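Local coordinates for protein hypothetical aldose 1-epimerase (Klebsiella pneumoniae subsp. pneumoniae MGH 78578, PDB 3TY1) that is of unknown function but has the supersandwich fold of the galactose mutarotase-like family and probably binds carbohydrate, at residues Met81-Pro86 with Gly310-Ile315; Ala223-Pro228 with Leu298-Asn303; Lys3-Thr8 with Trp19-Asp24. All blocks are in the same frame, centred on the assembly; numbering follows the deposited sequence.

Contact 1: Met81-Pro86 with Gly310-Ile315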
HETATM    1  N   MSE A  81       7.128  16.227 -25.694  1.00 27.89           N
HETATM    2  CA  MSE A  81       5.801  16.222 -25.135  1.00 27.44           C
HETATM    3  C   MSE A  81       6.018  15.801 -23.685  1.00 27.13           C
HETATM    4  O   MSE A  81       6.513  14.699 -23.395  1.00 24.62           O
HETATM    5  CB  MSE A  81       4.868  15.218 -25.829  1.00 28.03           C
HETATM    6  CG  MSE A  81       4.707  15.389 -27.345  1.00 34.08           C
HETATM    7 SE   MSE A  81       3.379  14.061 -27.953  0.75 28.03          SE
HETATM    8  CE  MSE A  81       3.763  14.358 -29.783  1.00 38.11           C
ATOM      9  N   GLY A  82       5.669  16.679 -22.769  1.00 28.60           N
ATOM     10  CA  GLY A  82       5.813  16.378 -21.352  1.00 29.42           C
ATOM     11  C   GLY A  82       5.937  17.646 -20.573  1.00 28.02           C
ATOM     12  O   GLY A  82       5.899  18.780 -21.147  1.00 28.45           O
ATOM     13  N   TRP A  83       6.133  17.467 -19.273  1.00 28.43           N
ATOM     14  CA  TRP A  83       6.227  18.594 -18.335  1.00 29.50           C
ATOM     15  C   TRP A  83       7.026  18.200 -17.115  1.00 30.09           C
ATOM     16  O   TRP A  83       7.330  17.030 -16.923  1.00 28.29           O
ATOM     17  CB  TRP A  83       4.825  19.061 -17.932  1.00 26.82           C
ATOM     18  CG  TRP A  83       3.980  18.025 -17.157  1.00 24.05           C
ATOM     19  CD1 TRP A  83       3.493  16.856 -17.616  1.00 28.26           C
ATOM     20  CD2 TRP A  83       3.497  18.165 -15.802  1.00 27.57           C
ATOM     21  NE1 TRP A  83       2.771  16.220 -16.626  1.00 25.61           N
ATOM     22  CE2 TRP A  83       2.763  17.008 -15.501  1.00 29.70           C
ATOM     23  CE3 TRP A  83       3.648  19.163 -14.811  1.00 29.68           C
ATOM     24  CZ2 TRP A  83       2.155  16.797 -14.231  1.00 28.58           C
ATOM     25  CZ3 TRP A  83       3.066  18.967 -13.562  1.00 28.02           C
ATOM     26  CH2 TRP A  83       2.312  17.792 -13.282  1.00 27.97           C
ATOM     27  N   ASP A  84       7.379  19.199 -16.314  1.00 32.94           N
ATOM     28  CA  ASP A  84       8.207  19.010 -15.138  1.00 33.93           C
ATOM     29  C   ASP A  84       7.364  19.198 -13.895  1.00 34.82           C
ATOM     30  O   ASP A  84       7.008  20.310 -13.536  1.00 36.79           O
ATOM     31  CB  ASP A  84       9.357  20.009 -15.169  1.00 34.96           C
ATOM     32  CG  ASP A  84      10.133  19.922 -16.464  1.00 40.54           C
ATOM     33  OD1 ASP A  84      10.559  18.803 -16.804  1.00 40.33           O
ATOM     34  OD2 ASP A  84      10.250  20.948 -17.160  1.00 41.01           O
ATOM     35  N   SER A  85       6.972  18.078 -13.323  1.00 32.16           N
ATOM     36  CA  SER A  85       6.173  18.033 -12.104  1.00 30.17           C
ATOM     37  C   SER A  85       7.085  18.090 -10.887  1.00 27.39           C
ATOM     38  O   SER A  85       8.259  17.686 -10.976  1.00 27.07           O
ATOM     39  CB  SER A  85       5.405  16.739 -12.110  1.00 30.21           C
ATOM     40  OG  SER A  85       4.721  16.472 -10.919  1.00 28.00           O
ATOM     41  N   PRO A  86       6.562  18.562  -9.727  1.00 27.41           N
ATOM     42  CA  PRO A  86       7.328  18.375  -8.502  1.00 27.28           C
ATOM     43  C   PRO A  86       7.587  16.913  -8.129  1.00 26.21           C
ATOM     44  O   PRO A  86       8.482  16.654  -7.337  1.00 25.41           O
ATOM     45  CB  PRO A  86       6.446  19.046  -7.432  1.00 29.90           C
ATOM     46  CG  PRO A  86       5.026  19.026  -8.013  1.00 29.27           C
ATOM     47  CD  PRO A  86       5.298  19.294  -9.467  1.00 29.50           C
ATOM     48  N   GLY A 310       3.874  24.034 -11.579  1.00 32.74           N
ATOM     49  CA  GLY A 310       3.293  23.300 -12.711  1.00 31.33           C
ATOM     50  C   GLY A 310       2.906  24.289 -13.792  1.00 31.44           C
ATOM     51  O   GLY A 310       2.024  25.124 -13.587  1.00 34.30           O
ATOM     52  N   TYR A 311       3.681  24.286 -14.876  1.00 29.94           N
ATOM     53  CA  TYR A 311       3.384  25.113 -16.064  1.00 29.55           C
ATOM     54  C   TYR A 311       3.114  24.101 -17.172  1.00 25.26           C
ATOM     55  O   TYR A 311       4.033  23.539 -17.769  1.00 27.06           O
ATOM     56  CB  TYR A 311       4.539  26.052 -16.390  1.00 29.97           C
ATOM     57  CG  TYR A 311       4.218  27.008 -17.537  1.00 32.65           C
ATOM     58  CD1 TYR A 311       3.212  27.959 -17.401  1.00 28.31           C
ATOM     59  CD2 TYR A 311       4.876  26.908 -18.755  1.00 28.86           C
ATOM     60  CE1 TYR A 311       2.901  28.851 -18.444  1.00 33.18           C
ATOM     61  CE2 TYR A 311       4.583  27.805 -19.831  1.00 33.41           C
ATOM     62  CZ  TYR A 311       3.574  28.759 -19.670  1.00 31.17           C
ATOM     63  OH  TYR A 311       3.235  29.616 -20.687  1.00 34.65           O
ATOM     64  N   VAL A 312       1.834  23.818 -17.385  1.00 26.26           N
ATOM     65  CA  VAL A 312       1.443  22.728 -18.230  1.00 27.86           C
ATOM     66  C   VAL A 312       0.001  22.904 -18.708  1.00 30.06           C
ATOM     67  O   VAL A 312      -0.809  23.580 -18.061  1.00 28.93           O
ATOM     68  CB  VAL A 312       1.599  21.368 -17.420  1.00 28.32           C
ATOM     69  CG1 VAL A 312       0.820  21.423 -16.121  1.00 24.82           C
ATOM     70  CG2 VAL A 312       1.245  20.142 -18.257  1.00 27.43           C
ATOM     71  N   THR A 313      -0.296  22.319 -19.862  1.00 29.08           N
ATOM     72  CA  THR A 313      -1.657  22.268 -20.343  1.00 29.67           C
ATOM     73  C   THR A 313      -2.034  20.840 -20.661  1.00 28.53           C
ATOM     74  O   THR A 313      -1.224  20.035 -21.157  1.00 29.06           O
ATOM     75  CB  THR A 313      -1.886  23.193 -21.603  1.00 30.39           C
ATOM     76  OG1 THR A 313      -3.290  23.208 -21.952  1.00 30.90           O
ATOM     77  CG2 THR A 313      -1.081  22.712 -22.785  1.00 29.23           C
ATOM     78  N   GLY A 314      -3.280  20.516 -20.366  1.00 30.34           N
ATOM     79  CA  GLY A 314      -3.846  19.204 -20.699  1.00 29.27           C
ATOM     80  C   GLY A 314      -4.782  19.350 -21.847  1.00 31.56           C
ATOM     81  O   GLY A 314      -5.653  20.261 -21.823  1.00 34.04           O
ATOM     82  N   ILE A 315      -4.629  18.496 -22.860  1.00 30.32           N
ATOM     83  CA  ILE A 315      -5.620  18.368 -23.970  1.00 30.63           C
ATOM     84  C   ILE A 315      -6.192  16.998 -23.711  1.00 32.18           C
ATOM     85  O   ILE A 315      -5.488  16.005 -23.868  1.00 34.87           O
ATOM     86  CB  ILE A 315      -4.974  18.418 -25.342  1.00 31.35           C
ATOM     87  CG1 ILE A 315      -4.255  19.759 -25.540  1.00 36.95           C
ATOM     88  CG2 ILE A 315      -6.043  18.229 -26.424  1.00 31.26           C
ATOM     89  CD1 ILE A 315      -3.535  19.879 -26.913  1.00 39.31           C
TER
HETATM   90  O   HOH W   1       6.218  22.847 -14.739  1.00 34.89           O

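Contact 2: Ala223-Pro228 with Leu298-Asn303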
ATOM      1  N   ALA A 223       1.539  30.990 -26.648  1.00 32.14           N
ATOM      2  CA  ALA A 223       1.218  29.690 -27.260  1.00 31.35           C
ATOM      3  C   ALA A 223      -0.274  29.677 -27.439  1.00 33.96           C
ATOM      4  O   ALA A 223      -1.000  30.430 -26.758  1.00 35.89           O
ATOM      5  CB  ALA A 223       1.637  28.507 -26.335  1.00 27.61           C
ATOM      6  N   ARG A 224      -0.735  28.787 -28.306  1.00 36.34           N
ATOM      7  CA  ARG A 224      -2.130  28.746 -28.696  1.00 37.23           C
ATOM      8  C   ARG A 224      -2.682  27.334 -28.618  1.00 36.27           C
ATOM      9  O   ARG A 224      -1.946  26.361 -28.838  1.00 34.68           O
ATOM     10  CB  ARG A 224      -2.304  29.308 -30.134  1.00 39.11           C
ATOM     11  CG  ARG A 224      -2.028  30.796 -30.228  1.00 41.10           C
ATOM     12  CD  ARG A 224      -2.294  31.385 -31.583  1.00 43.71           C
ATOM     13  NE  ARG A 224      -1.476  30.747 -32.604  1.00 40.74           N
ATOM     14  CZ  ARG A 224      -1.904  30.157 -33.726  1.00 48.06           C
ATOM     15  NH1 ARG A 224      -3.193  30.103 -34.057  1.00 44.61           N
ATOM     16  NH2 ARG A 224      -1.009  29.629 -34.550  1.00 48.56           N
ATOM     17  N   PHE A 225      -3.964  27.239 -28.275  1.00 34.35           N
ATOM     18  CA  PHE A 225      -4.701  25.990 -28.303  1.00 36.09           C
ATOM     19  C   PHE A 225      -5.576  26.045 -29.532  1.00 37.11           C
ATOM     20  O   PHE A 225      -6.342  27.001 -29.709  1.00 35.60           O
ATOM     21  CB  PHE A 225      -5.561  25.767 -27.059  1.00 35.00           C
ATOM     22  CG  PHE A 225      -6.424  24.554 -27.154  1.00 34.22           C
ATOM     23  CD1 PHE A 225      -5.868  23.293 -27.156  1.00 38.97           C
ATOM     24  CD2 PHE A 225      -7.796  24.669 -27.289  1.00 36.51           C
ATOM     25  CE1 PHE A 225      -6.686  22.154 -27.269  1.00 33.22           C
ATOM     26  CE2 PHE A 225      -8.607  23.530 -27.392  1.00 33.92           C
ATOM     27  CZ  PHE A 225      -8.048  22.291 -27.378  1.00 37.99           C
ATOM     28  N   LEU A 226      -5.466  25.019 -30.376  1.00 36.07           N
ATOM     29  CA  LEU A 226      -6.208  24.951 -31.633  1.00 36.59           C
ATOM     30  C   LEU A 226      -7.172  23.769 -31.587  1.00 36.96           C
ATOM     31  O   LEU A 226      -6.796  22.661 -31.247  1.00 33.40           O
ATOM     32  CB  LEU A 226      -5.242  24.767 -32.816  1.00 37.44           C
ATOM     33  CG  LEU A 226      -3.990  25.650 -32.896  1.00 37.50           C
ATOM     34  CD1 LEU A 226      -3.059  25.260 -34.042  1.00 43.87           C
ATOM     35  CD2 LEU A 226      -4.370  27.130 -32.921  1.00 39.34           C
ATOM     36  N   ALA A 227      -8.426  23.983 -31.967  1.00 36.70           N
ATOM     37  CA  ALA A 227      -9.382  22.872 -32.081  1.00 36.59           C
ATOM     38  C   ALA A 227     -10.627  23.353 -32.801  1.00 38.97           C
ATOM     39  O   ALA A 227     -10.944  24.526 -32.662  1.00 38.65           O
ATOM     40  CB  ALA A 227      -9.769  22.365 -30.688  1.00 35.44           C
ATOM     41  N   PRO A 228     -11.302  22.472 -33.570  1.00 40.34           N
ATOM     42  CA  PRO A 228     -12.569  22.768 -34.222  1.00 42.52           C
ATOM     43  C   PRO A 228     -13.653  22.456 -33.199  1.00 42.22           C
ATOM     44  O   PRO A 228     -13.745  21.319 -32.743  1.00 43.51           O
ATOM     45  CB  PRO A 228     -12.607  21.807 -35.405  1.00 43.48           C
ATOM     46  CG  PRO A 228     -11.790  20.699 -35.058  1.00 38.70           C
ATOM     47  CD  PRO A 228     -10.902  21.090 -33.871  1.00 38.37           C
ATOM     48  N   LEU A 298     -14.185  16.946 -24.928  1.00 37.36           N
ATOM     49  CA  LEU A 298     -12.808  17.414 -24.789  1.00 36.67           C
ATOM     50  C   LEU A 298     -12.684  18.383 -23.622  1.00 35.84           C
ATOM     51  O   LEU A 298     -13.507  19.276 -23.460  1.00 37.94           O
ATOM     52  CB  LEU A 298     -12.364  18.077 -26.093  1.00 37.62           C
ATOM     53  CG  LEU A 298     -10.935  18.622 -26.213  1.00 38.39           C
ATOM     54  CD1 LEU A 298      -9.955  17.492 -26.113  1.00 30.28           C
ATOM     55  CD2 LEU A 298     -10.799  19.299 -27.591  1.00 36.34           C
ATOM     56  N   THR A 299     -11.649  18.200 -22.815  1.00 32.71           N
ATOM     57  CA  THR A 299     -11.339  19.108 -21.707  1.00 35.02           C
ATOM     58  C   THR A 299     -10.012  19.774 -21.989  1.00 35.85           C
ATOM     59  O   THR A 299      -9.047  19.110 -22.425  1.00 32.92           O
ATOM     60  CB  THR A 299     -11.258  18.330 -20.359  1.00 34.43           C
ATOM     61  OG1 THR A 299     -12.525  17.738 -20.078  1.00 39.78           O
ATOM     62  CG2 THR A 299     -10.827  19.248 -19.181  1.00 35.53           C
ATOM     63  N   LEU A 300      -9.969  21.079 -21.746  1.00 34.74           N
ATOM     64  CA  LEU A 300      -8.769  21.889 -21.889  1.00 34.45           C
ATOM     65  C   LEU A 300      -8.395  22.319 -20.469  1.00 34.50           C
ATOM     66  O   LEU A 300      -9.162  23.012 -19.808  1.00 33.01           O
ATOM     67  CB  LEU A 300      -9.088  23.116 -22.755  1.00 34.00           C
ATOM     68  CG  LEU A 300      -7.976  24.163 -22.939  1.00 39.27           C
ATOM     69  CD1 LEU A 300      -6.691  23.567 -23.568  1.00 32.66           C
ATOM     70  CD2 LEU A 300      -8.477  25.364 -23.742  1.00 32.58           C
ATOM     71  N   TRP A 301      -7.220  21.895 -20.006  1.00 32.13           N
ATOM     72  CA  TRP A 301      -6.727  22.196 -18.677  1.00 32.99           C
ATOM     73  C   TRP A 301      -5.594  23.194 -18.890  1.00 31.26           C
ATOM     74  O   TRP A 301      -4.610  22.846 -19.507  1.00 30.84           O
ATOM     75  CB  TRP A 301      -6.234  20.879 -17.998  1.00 28.97           C
ATOM     76  CG  TRP A 301      -5.521  21.033 -16.715  1.00 32.57           C
ATOM     77  CD1 TRP A 301      -5.902  21.798 -15.649  1.00 32.39           C
ATOM     78  CD2 TRP A 301      -4.292  20.392 -16.333  1.00 28.05           C
ATOM     79  NE1 TRP A 301      -4.981  21.675 -14.632  1.00 30.98           N
ATOM     80  CE2 TRP A 301      -4.006  20.796 -15.010  1.00 32.95           C
ATOM     81  CE3 TRP A 301      -3.431  19.477 -16.965  1.00 32.32           C
ATOM     82  CZ2 TRP A 301      -2.846  20.374 -14.328  1.00 29.69           C
ATOM     83  CZ3 TRP A 301      -2.308  19.013 -16.270  1.00 27.06           C
ATOM     84  CH2 TRP A 301      -2.032  19.476 -14.959  1.00 26.30           C
ATOM     85  N   LYS A 302      -5.781  24.440 -18.447  1.00 31.83           N
ATOM     86  CA  LYS A 302      -4.776  25.492 -18.609  1.00 31.44           C
ATOM     87  C   LYS A 302      -4.174  25.721 -17.229  1.00 32.47           C
ATOM     88  O   LYS A 302      -4.723  26.446 -16.420  1.00 34.88           O
ATOM     89  CB  LYS A 302      -5.378  26.782 -19.145  1.00 32.91           C
ATOM     90  CG  LYS A 302      -6.149  26.575 -20.446  1.00 33.43           C
ATOM     91  CD  LYS A 302      -6.683  27.917 -21.017  1.00 40.72           C
ATOM     92  CE  LYS A 302      -5.655  28.657 -21.840  1.00 37.12           C
ATOM     93  NZ  LYS A 302      -6.303  29.744 -22.679  1.00 40.38           N
ATOM     94  N   ASN A 303      -3.041  25.091 -16.982  1.00 31.61           N
ATOM     95  CA  ASN A 303      -2.386  25.148 -15.668  1.00 30.71           C
ATOM     96  C   ASN A 303      -1.133  25.993 -15.820  1.00 31.89           C
ATOM     97  O   ASN A 303      -0.009  25.490 -15.676  1.00 30.40           O
ATOM     98  CB  ASN A 303      -2.117  23.716 -15.165  1.00 30.55           C
ATOM     99  CG  ASN A 303      -1.879  23.648 -13.652  1.00 33.48           C
ATOM    100  OD1 ASN A 303      -2.775  23.310 -12.908  1.00 34.97           O
ATOM    101  ND2 ASN A 303      -0.677  24.016 -13.201  1.00 29.46           N
TER

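Contact 3: Lys3-Thr8 with Trp19-Asp24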
ATOM      1  N   LYS A   3       8.335 -10.106 -34.885  1.00 41.42           N
ATOM      2  CA  LYS A   3       8.803 -10.850 -33.739  1.00 42.27           C
ATOM      3  C   LYS A   3       8.204 -10.203 -32.502  1.00 40.87           C
ATOM      4  O   LYS A   3       8.173  -8.971 -32.406  1.00 35.77           O
ATOM      5  CB  LYS A   3      10.310 -10.875 -33.670  1.00 45.83           C
ATOM      6  CG  LYS A   3      10.818 -11.628 -32.413  1.00 57.25           C
ATOM      7  CD  LYS A   3      12.056 -12.477 -32.649  1.00 67.37           C
ATOM      8  CE  LYS A   3      12.263 -13.436 -31.466  1.00 72.18           C
ATOM      9  NZ  LYS A   3      13.355 -14.404 -31.699  1.00 78.06           N
ATOM     10  N   THR A   4       7.736 -11.037 -31.574  1.00 38.93           N
ATOM     11  CA  THR A   4       7.174 -10.579 -30.319  1.00 37.54           C
ATOM     12  C   THR A   4       8.028 -11.067 -29.151  1.00 38.29           C
ATOM     13  O   THR A   4       8.369 -12.238 -29.104  1.00 40.29           O
ATOM     14  CB  THR A   4       5.714 -11.082 -30.173  1.00 40.28           C
ATOM     15  OG1 THR A   4       4.921 -10.537 -31.248  1.00 40.46           O
ATOM     16  CG2 THR A   4       5.093 -10.630 -28.837  1.00 37.97           C
ATOM     17  N   TRP A   5       8.360 -10.164 -28.219  1.00 34.18           N
ATOM     18  CA  TRP A   5       8.972 -10.539 -26.933  1.00 33.86           C
ATOM     19  C   TRP A   5       7.959 -10.324 -25.818  1.00 33.50           C
ATOM     20  O   TRP A   5       7.322  -9.273 -25.749  1.00 32.33           O
ATOM     21  CB  TRP A   5      10.207  -9.691 -26.640  1.00 36.53           C
ATOM     22  CG  TRP A   5      11.331  -9.906 -27.572  1.00 37.07           C
ATOM     23  CD1 TRP A   5      12.410 -10.702 -27.358  1.00 41.79           C
ATOM     24  CD2 TRP A   5      11.511  -9.322 -28.869  1.00 31.98           C
ATOM     25  NE1 TRP A   5      13.257 -10.655 -28.426  1.00 44.03           N
ATOM     26  CE2 TRP A   5      12.742  -9.809 -29.372  1.00 38.06           C
ATOM     27  CE3 TRP A   5      10.771  -8.431 -29.649  1.00 32.81           C
ATOM     28  CZ2 TRP A   5      13.231  -9.453 -30.627  1.00 41.12           C
ATOM     29  CZ3 TRP A   5      11.247  -8.074 -30.870  1.00 38.56           C
ATOM     30  CH2 TRP A   5      12.475  -8.587 -31.363  1.00 39.71           C
ATOM     31  N   VAL A   6       7.833 -11.296 -24.915  1.00 31.58           N
ATOM     32  CA  VAL A   6       6.879 -11.217 -23.818  1.00 31.55           C
ATOM     33  C   VAL A   6       7.694 -10.812 -22.601  1.00 33.67           C
ATOM     34  O   VAL A   6       8.476 -11.583 -22.072  1.00 35.35           O
ATOM     35  CB  VAL A   6       6.116 -12.559 -23.557  1.00 32.74           C
ATOM     36  CG1 VAL A   6       5.190 -12.390 -22.320  1.00 35.75           C
ATOM     37  CG2 VAL A   6       5.314 -13.005 -24.808  1.00 33.49           C
ATOM     38  N   LEU A   7       7.537  -9.575 -22.178  1.00 29.19           N
ATOM     39  CA  LEU A   7       8.330  -9.036 -21.077  1.00 31.66           C
ATOM     40  C   LEU A   7       7.733  -9.388 -19.726  1.00 32.61           C
ATOM     41  O   LEU A   7       8.464  -9.451 -18.741  1.00 32.62           O
ATOM     42  CB  LEU A   7       8.414  -7.504 -21.177  1.00 29.85           C
ATOM     43  CG  LEU A   7       9.463  -6.863 -22.071  1.00 34.91           C
ATOM     44  CD1 LEU A   7       9.582  -7.520 -23.370  1.00 32.21           C
ATOM     45  CD2 LEU A   7       9.241  -5.342 -22.177  1.00 29.83           C
ATOM     46  N   THR A   8       6.403  -9.486 -19.675  1.00 32.73           N
ATOM     47  CA  THR A   8       5.653  -9.720 -18.445  1.00 31.84           C
ATOM     48  C   THR A   8       4.438 -10.559 -18.772  1.00 34.67           C
ATOM     49  O   THR A   8       3.740 -10.319 -19.751  1.00 31.78           O
ATOM     50  CB  THR A   8       5.193  -8.417 -17.789  1.00 32.15           C
ATOM     51  OG1 THR A   8       6.326  -7.555 -17.573  1.00 33.99           O
ATOM     52  CG2 THR A   8       4.502  -8.662 -16.487  1.00 29.52           C
ATOM     53  N   TRP A  19      15.869  -5.568 -19.485  1.00 29.76           N
ATOM     54  CA  TRP A  19      15.847  -6.250 -20.778  1.00 30.44           C
ATOM     55  C   TRP A  19      16.041  -5.225 -21.861  1.00 29.53           C
ATOM     56  O   TRP A  19      15.605  -4.079 -21.725  1.00 27.94           O
ATOM     57  CB  TRP A  19      14.471  -6.915 -20.939  1.00 33.61           C
ATOM     58  CG  TRP A  19      14.158  -7.448 -22.314  1.00 35.94           C
ATOM     59  CD1 TRP A  19      14.413  -8.704 -22.796  1.00 39.89           C
ATOM     60  CD2 TRP A  19      13.515  -6.732 -23.383  1.00 31.41           C
ATOM     61  NE1 TRP A  19      13.955  -8.806 -24.089  1.00 34.51           N
ATOM     62  CE2 TRP A  19      13.403  -7.614 -24.470  1.00 36.24           C
ATOM     63  CE3 TRP A  19      13.002  -5.432 -23.512  1.00 32.22           C
ATOM     64  CZ2 TRP A  19      12.815  -7.237 -25.681  1.00 32.76           C
ATOM     65  CZ3 TRP A  19      12.423  -5.061 -24.700  1.00 29.76           C
ATOM     66  CH2 TRP A  19      12.335  -5.962 -25.777  1.00 33.83           C
ATOM     67  N   GLN A  20      16.705  -5.611 -22.937  1.00 29.46           N
ATOM     68  CA  GLN A  20      16.810  -4.711 -24.074  1.00 32.68           C
ATOM     69  C   GLN A  20      16.976  -5.469 -25.358  1.00 33.52           C
ATOM     70  O   GLN A  20      17.518  -6.585 -25.386  1.00 34.59           O
ATOM     71  CB  GLN A  20      17.984  -3.728 -23.942  1.00 33.57           C
ATOM     72  CG  GLN A  20      19.366  -4.360 -24.038  1.00 42.58           C
ATOM     73  CD  GLN A  20      19.871  -4.631 -25.501  1.00 59.08           C
ATOM     74  OE1 GLN A  20      19.675  -3.801 -26.405  1.00 41.71           O
ATOM     75  NE2 GLN A  20      20.557  -5.782 -25.706  1.00 53.86           N
ATOM     76  N   ILE A  21      16.541  -4.827 -26.423  1.00 32.22           N
ATOM     77  CA  ILE A  21      16.904  -5.259 -27.774  1.00 33.45           C
ATOM     78  C   ILE A  21      17.302  -4.036 -28.564  1.00 33.88           C
ATOM     79  O   ILE A  21      16.897  -2.923 -28.247  1.00 31.45           O
ATOM     80  CB  ILE A  21      15.797  -6.011 -28.478  1.00 33.20           C
ATOM     81  CG1 ILE A  21      14.538  -5.147 -28.575  1.00 35.89           C
ATOM     82  CG2 ILE A  21      15.543  -7.359 -27.784  1.00 35.76           C
ATOM     83  CD1 ILE A  21      13.440  -5.768 -29.434  1.00 36.21           C
ATOM     84  N   ASN A  22      18.077  -4.242 -29.610  1.00 32.68           N
ATOM     85  CA  ASN A  22      18.490  -3.131 -30.424  1.00 31.89           C
ATOM     86  C   ASN A  22      18.573  -3.522 -31.889  1.00 30.12           C
ATOM     87  O   ASN A  22      18.732  -4.709 -32.239  1.00 30.98           O
ATOM     88  CB  ASN A  22      19.769  -2.476 -29.848  1.00 32.71           C
ATOM     89  CG  ASN A  22      21.000  -3.326 -30.017  1.00 41.27           C
ATOM     90  OD1 ASN A  22      21.477  -3.542 -31.136  1.00 39.95           O
ATOM     91  ND2 ASN A  22      21.520  -3.841 -28.905  1.00 42.69           N
ATOM     92  N   SER A  23      18.434  -2.503 -32.724  1.00 30.12           N
ATOM     93  CA  SER A  23      18.372  -2.644 -34.164  1.00 33.31           C
ATOM     94  C   SER A  23      19.633  -3.294 -34.754  1.00 38.75           C
ATOM     95  O   SER A  23      19.548  -4.005 -35.762  1.00 39.30           O
ATOM     96  CB  SER A  23      18.096  -1.278 -34.836  1.00 31.61           C
ATOM     97  OG  SER A  23      19.028  -0.269 -34.470  1.00 29.64           O
ATOM     98  N   ASP A  24      20.787  -2.997 -34.160  1.00 40.57           N
ATOM     99  CA  ASP A  24      22.061  -3.626 -34.551  1.00 46.29           C
ATOM    100  C   ASP A  24      22.021  -5.141 -34.416  1.00 47.64           C
ATOM    101  O   ASP A  24      22.214  -5.846 -35.410  1.00 46.19           O
ATOM    102  CB  ASP A  24      23.235  -3.087 -33.710  1.00 50.30           C
ATOM    103  CG  ASP A  24      23.952  -1.936 -34.370  1.00 62.08           C
ATOM    104  OD1 ASP A  24      23.287  -1.098 -35.024  1.00 75.55           O
ATOM    105  OD2 ASP A  24      25.198  -1.878 -34.226  1.00 77.60           O
TER

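Contact 1: Met81-Pro86 with Gly310-Ile315
The indole of Trp83 leans on the side chain of Val312. Val312 CG2, placed anti to the backbone N, sits over one face of the five-membered ring, 3.9 Å from its centroid and 25° off the normal, a CH-pi contact. Its closest ring atom is Trp83 CG, at 3.6 Å. The other branch, CG1, reaches along the indole to the six-membered ring and lies 3.8 Å from Trp83 CE3. The Val312 fork therefore spans both rings. The far ring also passes Gly310, with Trp83 CZ3 4.4 Å from Gly310 CA. This joins the loop after strand 79-81 to strand 311-318 inside the beta supersandwich, next to strand 204-214. On the ring face opposite Val312 lies Ser85 CB, so the indole is held between its own loop and the strand. Its rotation is further fixed by a hydrogen bond from NE1 to Glu112 O. Phe170 of the second subunit meets the Trp83 ring edge-to-face. One water links the two backbones. It donates to Asp84 O at 2.9 Å and accepts from Tyr311 N at 2.9 Å. Further out, the Asp84 carboxylate forms a salt bridge with Arg80, and Ser85 OG is bonded to Phe110 O and Val87 N.

Contact 2: Ala223-Pro228 with Leu298-Asn303
Phe225 and Leu300 each carry CG anti to the backbone N, with chi1 174° and 175°. Both side chains start toward the opposing strand, and they lie alongside each other, pointing opposite ways. This brings the two methyls of Leu300 onto one face of the Phe225 ring. CD1 lies over the ring, 3.8 Å from the centroid and 14° off the normal. That is a CH-pi contact over the face, somewhat off centre. CD2 stands on the same side, above the rim, 3.7 Å from Phe225 CD2. The leucine fork thus spans the ring and the rim at one ortho carbon.

Leu298, two residues earlier on the same strand, meets the same ring differently. Its CD2 comes to the ring edge, near the ring plane, and is 4.1 Å from Phe225 CZ. The same methyl also touches the shorter Ala227, with Leu298 CD2 4.5 Å from Ala227 CB. Phe225 therefore has one leucine on a face and another at its far edge. The contact between these segments is wholly apolar, and all four residues are buried.

Ile315 of strand 311-318, Ile263 of strand 259-265 and Ala275 of strand 272-278 all touch Phe225. Tyr249, from a loop, touches both Phe225 and Leu300.

The main chains stay well apart, with 8.6 Å between Phe225 CA and Leu300 CA. Strand 224-229 is the outermost strand at one end of the large antiparallel sheet, while strand 297-304 belongs to a second, mixed sheet. Alternate residues point inward from both. This is face-to-face packing of two sheets, as expected for the hydrophobic core of a beta supersandwich.

Contact 3: Lys3-Thr8 with Trp19-Asp24
Strands 3-8 and 19-22 run nearly antiparallel at 160°, with their axes 9.9 Å apart. This is the spacing of packed sheets in a beta sandwich: strand 2-9 belongs to the large antiparallel sheet, and strand 19-22 edges a separate six-stranded one. Trp5 and Trp19 meet obliquely, their planes at 58°. Trp19 CZ2 reaches over one face of Trp5, 3.6 Å from Trp5 CG. Ile21 CD1 takes the same face further along, 3.6 Å from the centroid of the six-membered ring. On the opposite face lies the aliphatic CG of Lys3, from the same strand. Leu26, in the loop beyond strand 19-22, also packs on Trp5.

Leu7 packs on the Trp19 ring on the same side of its plane as Trp5, further along it. Its first torsion puts CG beside the backbone N and anti to the carbonyl carbon, which turns the branch toward the indole. A classic beta bulge lies here, where Leu7 and Thr8 both face Val147. The Leu7 methyl is nearly centred: CD1 stands 3.7 Å from the centroid of the Trp19 six-membered ring, 1° off the normal.

Contacts 1 and 2 are buried, and contact 3 is partly buried near the periphery, about 24 Å from the chain centre. The first two share a sheet, since strands 297-304 and 311-318 are neighbours in it. They touch directly: Thr313 OG1 and Gly314 N both probably bond to Trp301 O. The chain between the ends of contact 1 contains all of contact 2, and both reach the second subunit. Contact 3 lies on the opposite side of the chain centre from contact 2, yet strands 2-9 and 224-229 belong to the same large sheet. All three use methyls over aromatic faces. Contact 1 adds a bridging water, contact 2 is purely apolar, and contact 3 pairs two tryptophans.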